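Cyclic nucleotide-binding protein (Brucella abortus biovar 1, PDB 5D1I) is of unknown function but has the beta-roll of cyclic nucleotide-binding domains and may take part in DNA-binding transcription regulation. Local coordinates at residues Val21-Ser26 and Met93-Gln98; Glu49-Gly54 and Cys59-Val64. All blocks are in the same frame, centred on the assembly; numbering follows the deposited sequence.

How the interactions relate
Interaction 2 sits deep in the beta-roll, its centre about 5 Å from the centre of the chain, whereas interaction 1 lies nearer the surface, its centre about 11 Å from that of the chain. Both are apolar and lack hydrogen bonds across their segments, but their chemistry follows their place. In interaction 2 two sheets face each other through an aromatic ring with a leucine on its face; in interaction 1 two 3-10 turns meet through branched aliphatic groups and a ring edge, with the second subunit close by. Strand 56-63 joins them: Leu-95 CG lies 4.1 Å from Ala-60 CB, one residue before Tyr-61. In sequence, interaction 2 is nested within the loop that interaction 1 closes.

Interaction 1 of 2, residues Val21-Ser26 and Met93-Gln98; sequences VGLFES and MALIAQ
Leu-23 puts one methyl group, CD2, against two residues of the facing 3-10 turn at once. Leu-95 CD1 and Ile-96 CG2 both lie 3.7 Å from Leu-23 CD2. The stem of Leu-95 is hardly farther away, its CB being 3.8 Å from the same Leu-23 CD2. With CG turned anti to the backbone N (chi1 -163°), Leu-23 sends both methyls across the gap, and its side chain crosses that of Leu-95 at a slant. The tight part of the contact continues inward to Phe-24. Leu-95 CD1 comes in at the edge of this ring, near its plane, 3.8 Å from Phe-24 CZ, so a single methyl serves both the leucine and the phenylalanine. A large flat ring suits this buried place because Leu-32 and Leu-35 of helix 29-38 also pack on it.

The outer side is more open, because Ile-96 is exposed and buries less of itself against Leu-23. It meets that leucine chiefly through its CG2 branch, which touches CD2 and, a little farther off, has Leu-23 CD1 4.0 Å from Ile-96 CG2; the two side chains run past each other in opposite directions. Phe-121 of helix 118-124 touches Leu-23, Leu-95 and Ile-96, while Met-93, a selenomethionine, does not reach segment 21-26 and packs on Leu-23 of the second subunit. No hydrogen bond joins the two segments, although the backbone N of Leu-23 is held by the carboxylate of Glu-92, immediately before Met-93. Helix 11-18, the 3-10 turn at 22-24 and helix 29-38 form an N3A motif, and its packing on the short 3-10 turn of the probable phosphate-binding cassette is consistent with the arrangement of cyclic nucleotide-binding domains.

Interaction 2 of 2, residues Glu49-Gly54 and Cys59-Val64; sequences ELFREG and CAYIIV
Leu-50 lies over one face of the Tyr-61 ring, inside the antiparallel beta-roll of a cyclic nucleotide-binding domain. Strands 49-51 and 56-63 lie in different sheets, so the contact spans the interior of the roll. Along the second segment, Cys-59 comes first, its carbonyl O taking a weak hydrogen bond from Arg-101, which also forms a cation-pi contact with Phe-51. Ala-60 turns its small methyl away from segment 49-54. Tyr-61 then points inward, CG anti to its carbonyl carbon (chi1 -60°), and presents a broad apolar face to the leucine. Leu-50 CG stands 3.7 Å from the Tyr-61 ring centroid, only 5° off the normal, a CH-pi contact. Its branches divide over the ring: CD2 sits 3.5 Å from Tyr-61 CG at the stem end, while CD1 is 3.9 Å from Tyr-61 CE1 toward the hydroxyl end. A branched aliphatic side chain is well shaped to cover a six-membered ring in this way. Tyr-61 CE2 also lies at the edge of the Phe-51 ring, near that ring's plane, 3.9 Å from Phe-51 CD2. Ile-62 packs on Ile-17 and Leu-18 of helix 11-18, joining the strand to the helical part of the fold. Ile-63 meets Ile-68 of strand 68-74. At Val-64 the chain turns a corner, the rotation about its CA-C bond leaving the extended range with psi at -58°.

Interaction 1 of 2, residues Val21-Ser26 and Met93-Gln98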
# COMPACT_ATOMS: atom_id res chain seq x y z
N VAL A 21 -1.21 4.11 1.49
CA VAL A 21 -0.05 3.39 0.99
C VAL A 21 0.91 3.03 2.12
O VAL A 21 1.25 3.89 2.93
CB VAL A 21 0.69 4.21 -0.08
CG1 VAL A 21 1.95 3.51 -0.54
CG2 VAL A 21 -0.23 4.47 -1.26
N GLY A 22 1.32 1.77 2.19
CA GLY A 22 2.17 1.29 3.27
C GLY A 22 3.43 2.10 3.50
O GLY A 22 3.79 2.40 4.64
N LEU A 23 4.09 2.48 2.42
CA LEU A 23 5.34 3.24 2.52
C LEU A 23 5.11 4.65 3.07
O LEU A 23 6.01 5.24 3.65
CB LEU A 23 6.03 3.30 1.16
CG LEU A 23 7.51 3.68 1.13
CD1 LEU A 23 8.31 2.78 2.06
CD2 LEU A 23 8.04 3.59 -0.29
N PHE A 24 3.90 5.19 2.88
CA PHE A 24 3.60 6.56 3.29
C PHE A 24 2.81 6.58 4.59
O PHE A 24 2.36 7.64 5.02
CB PHE A 24 2.81 7.30 2.20
CG PHE A 24 3.41 7.17 0.82
CD1 PHE A 24 4.78 7.11 0.65
CD2 PHE A 24 2.60 7.11 -0.30
CE1 PHE A 24 5.33 6.98 -0.61
CE2 PHE A 24 3.14 6.99 -1.56
CZ PHE A 24 4.51 6.93 -1.72
N GLU A 25 2.68 5.41 5.21
CA GLU A 25 1.88 5.23 6.43
C GLU A 25 2.12 6.26 7.53
O GLU A 25 1.18 6.81 8.09
CB GLU A 25 2.13 3.83 7.02
CG GLU A 25 1.53 3.64 8.41
CD GLU A 25 2.19 2.52 9.22
OE1 GLU A 25 3.19 1.93 8.74
OE2 GLU A 25 1.72 2.26 10.34
N SER A 26 3.39 6.51 7.85
CA SER A 26 3.72 7.34 8.99
C SER A 26 3.86 8.82 8.65
O SER A 26 4.24 9.63 9.50
CB SER A 26 5.02 6.85 9.64
OG SER A 26 6.08 6.89 8.71
N MSE A 93 8.24 -0.67 -4.32
CA MSE A 93 9.59 -1.04 -3.93
C MSE A 93 10.65 -0.24 -4.69
O MSE A 93 11.79 -0.12 -4.24
CB MSE A 93 9.82 -2.54 -4.14
CG MSE A 93 9.05 -3.43 -3.18
SE MSE A 93 9.39 -2.98 -1.31
CE MSE A 93 7.69 -2.14 -0.88
N ALA A 94 10.28 0.29 -5.85
CA ALA A 94 11.21 1.07 -6.65
C ALA A 94 11.64 2.34 -5.91
O ALA A 94 12.69 2.90 -6.18
CB ALA A 94 10.61 1.43 -7.99
N LEU A 95 10.81 2.78 -4.97
CA LEU A 95 11.06 4.01 -4.23
C LEU A 95 12.17 3.84 -3.20
O LEU A 95 12.76 4.83 -2.76
CB LEU A 95 9.78 4.49 -3.53
CG LEU A 95 8.60 4.88 -4.41
CD1 LEU A 95 7.43 5.33 -3.55
CD2 LEU A 95 8.99 5.97 -5.39
N ILE A 96 12.45 2.60 -2.81
CA ILE A 96 13.40 2.35 -1.73
C ILE A 96 14.48 1.32 -2.06
O ILE A 96 15.32 1.02 -1.22
CB ILE A 96 12.67 1.88 -0.46
CG1 ILE A 96 11.96 0.56 -0.71
CG2 ILE A 96 11.69 2.95 0.02
CD1 ILE A 96 11.32 -0.04 0.53
N ALA A 97 14.45 0.78 -3.27
CA ALA A 97 15.43 -0.23 -3.66
C ALA A 97 15.60 -0.28 -5.17
O ALA A 97 14.75 0.20 -5.92
CB ALA A 97 15.02 -1.59 -3.13
N GLN A 98 16.71 -0.86 -5.62
CA GLN A 98 16.92 -1.02 -7.06
C GLN A 98 16.06 -2.17 -7.55
O GLN A 98 16.22 -3.30 -7.11
CB GLN A 98 18.40 -1.26 -7.37
CG GLN A 98 18.75 -1.08 -8.84
CD GLN A 98 19.99 -0.24 -9.06
OE1 GLN A 98 21.00 -0.73 -9.56
NE2 GLN A 98 19.92 1.04 -8.71

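Interaction 2 of 2, residues Glu49-Gly54 and Cys59-Val64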
# COMPACT_ATOMS: atom_id res chain seq x y z
N GLU A 49 0.04 0.94 -22.26
CA GLU A 49 0.91 0.29 -21.30
C GLU A 49 1.73 1.31 -20.55
O GLU A 49 2.29 2.24 -21.13
CB GLU A 49 1.82 -0.71 -21.99
CG GLU A 49 1.07 -1.89 -22.55
CD GLU A 49 1.99 -2.94 -23.10
OE1 GLU A 49 2.77 -3.51 -22.32
OE2 GLU A 49 1.93 -3.18 -24.32
N LEU A 50 1.78 1.13 -19.24
CA LEU A 50 2.52 2.00 -18.34
C LEU A 50 4.01 1.69 -18.45
O LEU A 50 4.84 2.60 -18.48
CB LEU A 50 2.02 1.81 -16.91
CG LEU A 50 1.99 3.02 -15.98
CD1 LEU A 50 1.55 4.26 -16.74
CD2 LEU A 50 1.04 2.73 -14.83
N PHE A 51 4.33 0.41 -18.51
CA PHE A 51 5.71 -0.05 -18.53
C PHE A 51 5.80 -1.49 -19.01
O PHE A 51 4.81 -2.21 -19.04
CB PHE A 51 6.33 0.07 -17.14
CG PHE A 51 5.48 -0.50 -16.04
CD1 PHE A 51 5.30 -1.87 -15.90
CD2 PHE A 51 4.85 0.34 -15.13
CE1 PHE A 51 4.53 -2.38 -14.89
CE2 PHE A 51 4.07 -0.17 -14.12
CZ PHE A 51 3.90 -1.53 -14.00
N ARG A 52 7.01 -1.92 -19.38
CA ARG A 52 7.22 -3.30 -19.78
C ARG A 52 7.76 -4.12 -18.61
O ARG A 52 8.54 -3.62 -17.80
CB ARG A 52 8.18 -3.37 -20.97
CG ARG A 52 8.45 -4.79 -21.48
CD ARG A 52 8.36 -4.86 -23.00
NE ARG A 52 8.53 -6.23 -23.49
CZ ARG A 52 9.47 -6.60 -24.36
NH1 ARG A 52 10.33 -5.71 -24.84
NH2 ARG A 52 9.55 -7.87 -24.75
N GLU A 53 7.32 -5.36 -18.52
CA GLU A 53 7.85 -6.31 -17.55
C GLU A 53 9.37 -6.41 -17.66
O GLU A 53 9.91 -6.57 -18.75
CB GLU A 53 7.20 -7.68 -17.77
CG GLU A 53 7.58 -8.75 -16.77
CD GLU A 53 6.80 -10.03 -17.00
OE1 GLU A 53 6.22 -10.56 -16.03
OE2 GLU A 53 6.77 -10.51 -18.15
N GLY A 54 10.06 -6.31 -16.53
CA GLY A 54 11.51 -6.41 -16.52
C GLY A 54 12.22 -5.09 -16.77
O GLY A 54 13.45 -5.01 -16.69
N CYS A 59 10.05 4.72 -10.26
CA CYS A 59 8.87 5.43 -9.78
C CYS A 59 7.73 4.47 -9.51
O CYS A 59 7.71 3.35 -10.03
CB CYS A 59 8.42 6.48 -10.80
SG CYS A 59 7.80 5.78 -12.35
N ALA A 60 6.78 4.92 -8.70
CA ALA A 60 5.60 4.15 -8.39
C ALA A 60 4.36 4.84 -8.94
O ALA A 60 4.32 6.07 -9.06
CB ALA A 60 5.47 3.95 -6.89
N TYR A 61 3.37 4.04 -9.29
CA TYR A 61 2.10 4.55 -9.78
C TYR A 61 0.98 4.14 -8.83
O TYR A 61 0.88 2.98 -8.46
CB TYR A 61 1.79 4.02 -11.19
CG TYR A 61 2.81 4.39 -12.24
CD1 TYR A 61 2.69 5.57 -12.97
CD2 TYR A 61 3.89 3.56 -12.51
CE1 TYR A 61 3.62 5.91 -13.93
CE2 TYR A 61 4.83 3.90 -13.48
CZ TYR A 61 4.68 5.08 -14.18
OH TYR A 61 5.60 5.42 -15.15
N ILE A 62 0.15 5.10 -8.45
CA ILE A 62 -1.02 4.79 -7.63
C ILE A 62 -2.26 5.09 -8.45
O ILE A 62 -2.40 6.17 -9.01
CB ILE A 62 -1.04 5.60 -6.31
CG1 ILE A 62 0.17 5.26 -5.44
CG2 ILE A 62 -2.31 5.31 -5.54
CD1 ILE A 62 1.40 6.11 -5.72
N ILE A 63 -3.15 4.11 -8.54
CA ILE A 63 -4.38 4.28 -9.31
C ILE A 63 -5.39 5.11 -8.54
O ILE A 63 -5.68 4.84 -7.38
CB ILE A 63 -5.02 2.93 -9.67
CG1 ILE A 63 -4.05 2.07 -10.47
CG2 ILE A 63 -6.31 3.14 -10.45
CD1 ILE A 63 -4.59 0.70 -10.82
N VAL A 64 -5.92 6.14 -9.20
CA VAL A 64 -6.99 6.95 -8.63
C VAL A 64 -8.34 6.48 -9.16
O VAL A 64 -9.22 6.11 -8.39
CB VAL A 64 -6.79 8.44 -8.96
CG1 VAL A 64 -7.96 9.27 -8.43
CG2 VAL A 64 -5.48 8.95 -8.38